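Local atomic coordinates of thiosulfate sulfurtransferase YnjE (PDB entry 2WLR), a protein that catalyses the transfer of sulfur from thiosulfate to cyanide, forming thiocyanate and sulfite, by way of an enzyme-bound persulfide. Residues Gln14-Arg26 and His71-Asn84. Residues are numbered along the deposited sequence; the frame is centred on the assembly and turned at random.
Sequences QLQQQNGKAIDTR and HNLKTDAPVALYGN
The Tyr82 ring carries Asp24 CA over one face, 3.9 Å from its centroid, a CH-pi contact, while Ala22 CB and Arg26 NH2 lie at its edge. With CG between the backbone N and the carbonyl carbon (chi1 68°), Tyr82 folds back across the neighbouring strand, and its OH gives Asp24 OD2 a weak 2.7 Å bond; the hydroxyl's stronger partner is Glu45 N. Arg26 grips the carboxylate side-on, NE to OD1 (2.9 Å) and NH2 to OD2, both nearly in the guanidinium plane; OD1 also takes Arg26 N on its anti lone pair, an Asx turn. An alanine in place of Asp24 would probably leave the buried guanidinium without its countercharge and its NE without an acceptor. Just past strand 21-24, Thr25 adds to its backbone N–H a hydroxyl, and both bond to Tyr82 O, OG1 at 2.7 Å from above the carbonyl plane. The parallel ladder runs from Lys21 N–Pro78 O (3.0 Å) to Thr25 N–Tyr82 O. On the sheet face opposite Asp24 and Tyr82, Ile23 CB packs on Leu81 CD2 (3.7 Å). These are the central strands of the first rhodanese domain's parallel sheet, flanked by strands 49-50 and 103-105, with helix 85-97 covering Ile23 and Thr25.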
loop_
_atom_site.group_PDB
_atom_site.type_symbol
_atom_site.label_atom_id
_atom_site.label_comp_id
_atom_site.label_asym_id
_atom_site.label_seq_id
_atom_site.Cartn_x
_atom_site.Cartn_y
_atom_site.Cartn_z
ATOM N N GLN A 14 -13.367 5.351 -29.413
ATOM C CA GLN A 14 -13.041 6.648 -29.986
ATOM C C GLN A 14 -11.845 7.282 -29.303
ATOM O O GLN A 14 -10.926 7.810 -29.942
ATOM C CB GLN A 14 -14.235 7.577 -29.924
ATOM C CG GLN A 14 -15.332 7.196 -30.878
ATOM C CD GLN A 14 -16.544 8.091 -30.721
ATOM O OE1 GLN A 14 -17.026 8.325 -29.614
ATOM N NE2 GLN A 14 -17.046 8.620 -31.840
ATOM N N LEU A 15 -11.855 7.226 -27.984
ATOM C CA LEU A 15 -10.751 7.752 -27.216
ATOM C C LEU A 15 -9.424 7.102 -27.601
ATOM O O LEU A 15 -8.404 7.786 -27.751
ATOM C CB LEU A 15 -11.052 7.553 -25.727
ATOM C CG LEU A 15 -10.053 8.184 -24.755
ATOM C CD1 LEU A 15 -10.085 9.702 -24.766
ATOM C CD2 LEU A 15 -10.337 7.672 -23.343
ATOM N N GLN A 16 -9.423 5.776 -27.748
ATOM C CA GLN A 16 -8.218 5.046 -28.121
ATOM C C GLN A 16 -7.741 5.410 -29.524
ATOM O O GLN A 16 -6.535 5.559 -29.756
ATOM C CB GLN A 16 -8.452 3.535 -28.022
ATOM C CG GLN A 16 -8.527 3.033 -26.570
ATOM C CD GLN A 16 -9.075 1.606 -26.466
ATOM O OE1 GLN A 16 -9.557 1.047 -27.452
ATOM N NE2 GLN A 16 -8.999 1.007 -25.260
ATOM N N GLN A 17 -8.682 5.535 -30.449
ATOM C CA GLN A 17 -8.334 5.818 -31.847
ATOM C C GLN A 17 -7.824 7.256 -32.010
ATOM O O GLN A 17 -7.147 7.576 -32.982
ATOM C CB GLN A 17 -9.516 5.507 -32.780
ATOM C CG GLN A 17 -9.862 3.985 -32.860
ATOM C CD GLN A 17 -8.723 3.121 -33.369
ATOM O OE1 GLN A 17 -8.108 3.436 -34.381
ATOM N NE2 GLN A 17 -8.433 2.022 -32.654
ATOM N N GLN A 18 -8.077 8.095 -31.012
ATOM C CA GLN A 18 -7.634 9.486 -30.960
ATOM C C GLN A 18 -6.486 9.713 -29.990
ATOM O O GLN A 18 -6.114 10.859 -29.720
ATOM C CB GLN A 18 -8.828 10.387 -30.608
ATOM C CG GLN A 18 -9.907 10.339 -31.680
ATOM C CD GLN A 18 -11.187 11.085 -31.350
ATOM O OE1 GLN A 18 -11.167 12.219 -30.860
ATOM N NE2 GLN A 18 -12.318 10.467 -31.693
ATOM N N ASN A 19 -5.908 8.624 -29.483
ATOM C CA ASN A 19 -4.739 8.678 -28.606
ATOM C C ASN A 19 -4.984 9.519 -27.358
ATOM O O ASN A 19 -4.141 10.308 -26.925
ATOM C CB ASN A 19 -3.516 9.174 -29.389
ATOM C CG ASN A 19 -2.197 8.902 -28.666
ATOM O OD1 ASN A 19 -2.092 7.952 -27.891
ATOM N ND2 ASN A 19 -1.189 9.730 -28.934
ATOM N N GLY A 20 -6.153 9.321 -26.777
ATOM C CA GLY A 20 -6.574 10.038 -25.576
ATOM C C GLY A 20 -6.331 9.233 -24.324
ATOM O O GLY A 20 -5.850 8.103 -24.373
ATOM N N LYS A 21 -6.670 9.838 -23.189
ATOM C CA LYS A 21 -6.530 9.201 -21.891
ATOM C C LYS A 21 -7.843 9.321 -21.106
ATOM O O LYS A 21 -8.515 10.348 -21.152
ATOM C CB LYS A 21 -5.395 9.848 -21.099
ATOM C CG LYS A 21 -4.004 9.515 -21.666
ATOM C CD LYS A 21 -2.872 10.197 -20.908
ATOM C CE LYS A 21 -1.533 9.945 -21.593
ATOM N NZ LYS A 21 -1.451 10.668 -22.899
ATOM N N ALA A 22 -8.213 8.242 -20.431
ATOM C CA ALA A 22 -9.379 8.244 -19.542
ATOM C C ALA A 22 -8.940 8.578 -18.107
ATOM O O ALA A 22 -7.873 8.169 -17.657
ATOM C CB ALA A 22 -10.095 6.883 -19.605
ATOM N N ILE A 23 -9.815 9.300 -17.400
ATOM C CA ILE A 23 -9.549 9.665 -16.001
ATOM C C ILE A 23 -10.772 9.289 -15.148
ATOM O O ILE A 23 -11.882 9.763 -15.366
ATOM C CB ILE A 23 -9.261 11.155 -15.801
ATOM C CG1 ILE A 23 -8.059 11.564 -16.656
ATOM C CG2 ILE A 23 -9.068 11.422 -14.320
ATOM C CD1 ILE A 23 -7.672 13.047 -16.534
ATOM N N ASP A 24 -10.523 8.376 -14.220
ATOM C CA ASP A 24 -11.497 7.846 -13.272
ATOM C C ASP A 24 -11.490 8.784 -12.076
ATOM O O ASP A 24 -10.466 8.936 -11.403
ATOM C CB ASP A 24 -11.022 6.438 -12.898
ATOM C CG ASP A 24 -12.008 5.647 -12.088
ATOM O OD1 ASP A 24 -12.763 6.192 -11.288
ATOM O OD2 ASP A 24 -12.019 4.390 -12.251
ATOM N N THR A 25 -12.602 9.466 -11.851
ATOM C CA THR A 25 -12.733 10.472 -10.800
ATOM C C THR A 25 -13.254 9.945 -9.459
ATOM O O THR A 25 -13.454 10.708 -8.528
ATOM C CB THR A 25 -13.604 11.645 -11.283
ATOM O OG1 THR A 25 -14.956 11.215 -11.399
ATOM C CG2 THR A 25 -13.064 12.230 -12.617
ATOM N N ARG A 26 -13.389 8.624 -9.356
ATOM C CA ARG A 26 -13.863 8.003 -8.137
ATOM C C ARG A 26 -12.716 7.823 -7.129
ATOM O O ARG A 26 -11.576 7.853 -7.504
ATOM C CB ARG A 26 -14.393 6.610 -8.481
ATOM C CG ARG A 26 -15.582 6.624 -9.401
ATOM C CD ARG A 26 -16.053 5.238 -9.750
ATOM N NE ARG A 26 -15.010 4.533 -10.462
ATOM C CZ ARG A 26 -15.065 3.242 -10.776
ATOM N NH1 ARG A 26 -16.113 2.499 -10.429
ATOM N NH2 ARG A 26 -14.060 2.675 -11.384
ATOM N N HIS A 71 2.094 11.931 -15.576
ATOM C CA HIS A 71 1.244 11.003 -16.332
ATOM C C HIS A 71 1.202 11.294 -17.827
ATOM O O HIS A 71 0.372 10.753 -18.532
ATOM C CB HIS A 71 -0.168 10.990 -15.742
ATOM C CG HIS A 71 -0.210 10.537 -14.319
ATOM N ND1 HIS A 71 -0.326 9.214 -13.952
ATOM C CD2 HIS A 71 -0.098 11.232 -13.168
ATOM C CE1 HIS A 71 -0.305 9.132 -12.633
ATOM N NE2 HIS A 71 -0.153 10.338 -12.135
ATOM N N ASN A 72 2.089 12.164 -18.306
ATOM C CA ASN A 72 2.226 12.381 -19.759
ATOM C C ASN A 72 0.908 12.802 -20.439
ATOM O O ASN A 72 0.565 12.373 -21.563
ATOM C CB ASN A 72 2.807 11.126 -20.422
ATOM C CG ASN A 72 4.083 10.637 -19.737
ATOM O OD1 ASN A 72 5.055 11.384 -19.590
ATOM N ND2 ASN A 72 4.085 9.371 -19.321
ATOM N N LEU A 73 0.191 13.701 -19.783
ATOM C CA LEU A 73 -1.004 14.262 -20.373
ATOM C C LEU A 73 -0.626 15.451 -21.243
ATOM O O LEU A 73 -0.191 16.485 -20.740
ATOM C CB LEU A 73 -1.974 14.686 -19.272
ATOM C CG LEU A 73 -2.685 13.490 -18.635
ATOM C CD1 LEU A 73 -3.183 13.839 -17.250
ATOM C CD2 LEU A 73 -3.848 13.041 -19.521
ATOM N N LYS A 74 -0.780 15.302 -22.552
ATOM C CA LYS A 74 -0.403 16.401 -23.430
ATOM C C LYS A 74 -1.489 17.470 -23.416
ATOM O O LYS A 74 -2.675 17.138 -23.412
ATOM C CB LYS A 74 -0.134 15.886 -24.838
ATOM C CG LYS A 74 1.054 14.937 -24.884
ATOM C CD LYS A 74 0.627 13.490 -25.069
ATOM C CE LYS A 74 0.405 13.169 -26.541
ATOM N NZ LYS A 74 -0.854 13.767 -27.121
ATOM N N THR A 75 -1.079 18.747 -23.403
ATOM C CA THR A 75 -2.007 19.883 -23.279
ATOM C C THR A 75 -3.313 19.691 -24.050
ATOM O O THR A 75 -4.405 19.875 -23.492
ATOM C CB THR A 75 -1.336 21.208 -23.761
ATOM O OG1 THR A 75 -0.187 21.495 -22.948
ATOM C CG2 THR A 75 -2.298 22.376 -23.691
ATOM N N ASP A 76 -3.196 19.300 -25.319
ATOM C CA ASP A 76 -4.336 19.293 -26.231
ATOM C C ASP A 76 -4.844 17.911 -26.602
ATOM O O ASP A 76 -5.742 17.819 -27.406
ATOM C CB ASP A 76 -3.988 20.042 -27.532
ATOM C CG ASP A 76 -3.584 21.492 -27.294
ATOM O OD1 ASP A 76 -4.009 22.092 -26.284
ATOM O OD2 ASP A 76 -2.839 22.039 -28.138
ATOM N N ALA A 77 -4.299 16.858 -25.999
ATOM C CA ALA A 77 -4.803 15.502 -26.263
ATOM C C ALA A 77 -6.150 15.306 -25.555
ATOM O O ALA A 77 -6.340 15.853 -24.479
ATOM C CB ALA A 77 -3.798 14.472 -25.782
ATOM N N PRO A 78 -7.082 14.534 -26.159
ATOM C CA PRO A 78 -8.368 14.269 -25.478
ATOM C C PRO A 78 -8.198 13.600 -24.103
ATOM O O PRO A 78 -7.406 12.687 -23.949
ATOM C CB PRO A 78 -9.114 13.322 -26.428
ATOM C CG PRO A 78 -8.259 13.206 -27.676
ATOM C CD PRO A 78 -6.936 13.799 -27.428
ATOM N N VAL A 79 -8.912 14.108 -23.105
ATOM C CA VAL A 79 -9.083 13.366 -21.852
ATOM C C VAL A 79 -10.566 13.141 -21.648
ATOM O O VAL A 79 -11.379 14.018 -21.928
ATOM C CB VAL A 79 -8.385 14.036 -20.618
ATOM C CG1 VAL A 79 -6.930 14.292 -20.959
ATOM C CG2 VAL A 79 -9.086 15.313 -20.188
ATOM N N ALA A 80 -10.944 11.921 -21.258
ATOM C CA ALA A 80 -12.351 11.582 -21.062
ATOM C C ALA A 80 -12.546 11.156 -19.618
ATOM O O ALA A 80 -11.917 10.193 -19.160
ATOM C CB ALA A 80 -12.769 10.478 -21.980
ATOM N N LEU A 81 -13.394 11.882 -18.908
ATOM C CA LEU A 81 -13.649 11.668 -17.487
ATOM C C LEU A 81 -14.820 10.750 -17.268
ATOM O O LEU A 81 -15.764 10.696 -18.067
ATOM C CB LEU A 81 -13.963 12.987 -16.793
ATOM C CG LEU A 81 -13.020 14.162 -17.028
ATOM C CD1 LEU A 81 -13.378 15.332 -16.148
ATOM C CD2 LEU A 81 -11.594 13.795 -16.846
ATOM N N TYR A 82 -14.764 9.998 -16.174
ATOM C CA TYR A 82 -15.933 9.274 -15.721
ATOM C C TYR A 82 -16.037 9.178 -14.225
ATOM O O TYR A 82 -15.097 9.505 -13.479
ATOM C CB TYR A 82 -16.039 7.910 -16.406
ATOM C CG TYR A 82 -14.952 6.927 -16.007
ATOM C CD1 TYR A 82 -13.761 6.854 -16.705
ATOM C CD2 TYR A 82 -15.161 6.017 -14.999
ATOM C CE1 TYR A 82 -12.763 5.938 -16.358
ATOM C CE2 TYR A 82 -14.181 5.111 -14.636
ATOM C CZ TYR A 82 -12.989 5.046 -15.329
ATOM O OH TYR A 82 -12.057 4.117 -14.924
ATOM N N GLY A 83 -17.210 8.782 -13.781
ATOM C CA GLY A 83 -17.566 8.756 -12.389
ATOM C C GLY A 83 -18.881 9.444 -12.145
ATOM O O GLY A 83 -19.667 9.620 -13.074
ATOM N N ASN A 84 -19.136 9.818 -10.900
ATOM C CA ASN A 84 -20.373 10.558 -10.650
ATOM C C ASN A 84 -20.318 11.976 -11.193
ATOM O O ASN A 84 -19.238 12.542 -11.376
ATOM C CB ASN A 84 -20.830 10.489 -9.219
ATOM C CG ASN A 84 -19.961 11.241 -8.291
ATOM O OD1 ASN A 84 -19.934 12.488 -8.312
ATOM N ND2 ASN A 84 -19.275 10.524 -7.423
HETATM O O HOH W 1 -16.634 9.815 -9.343
#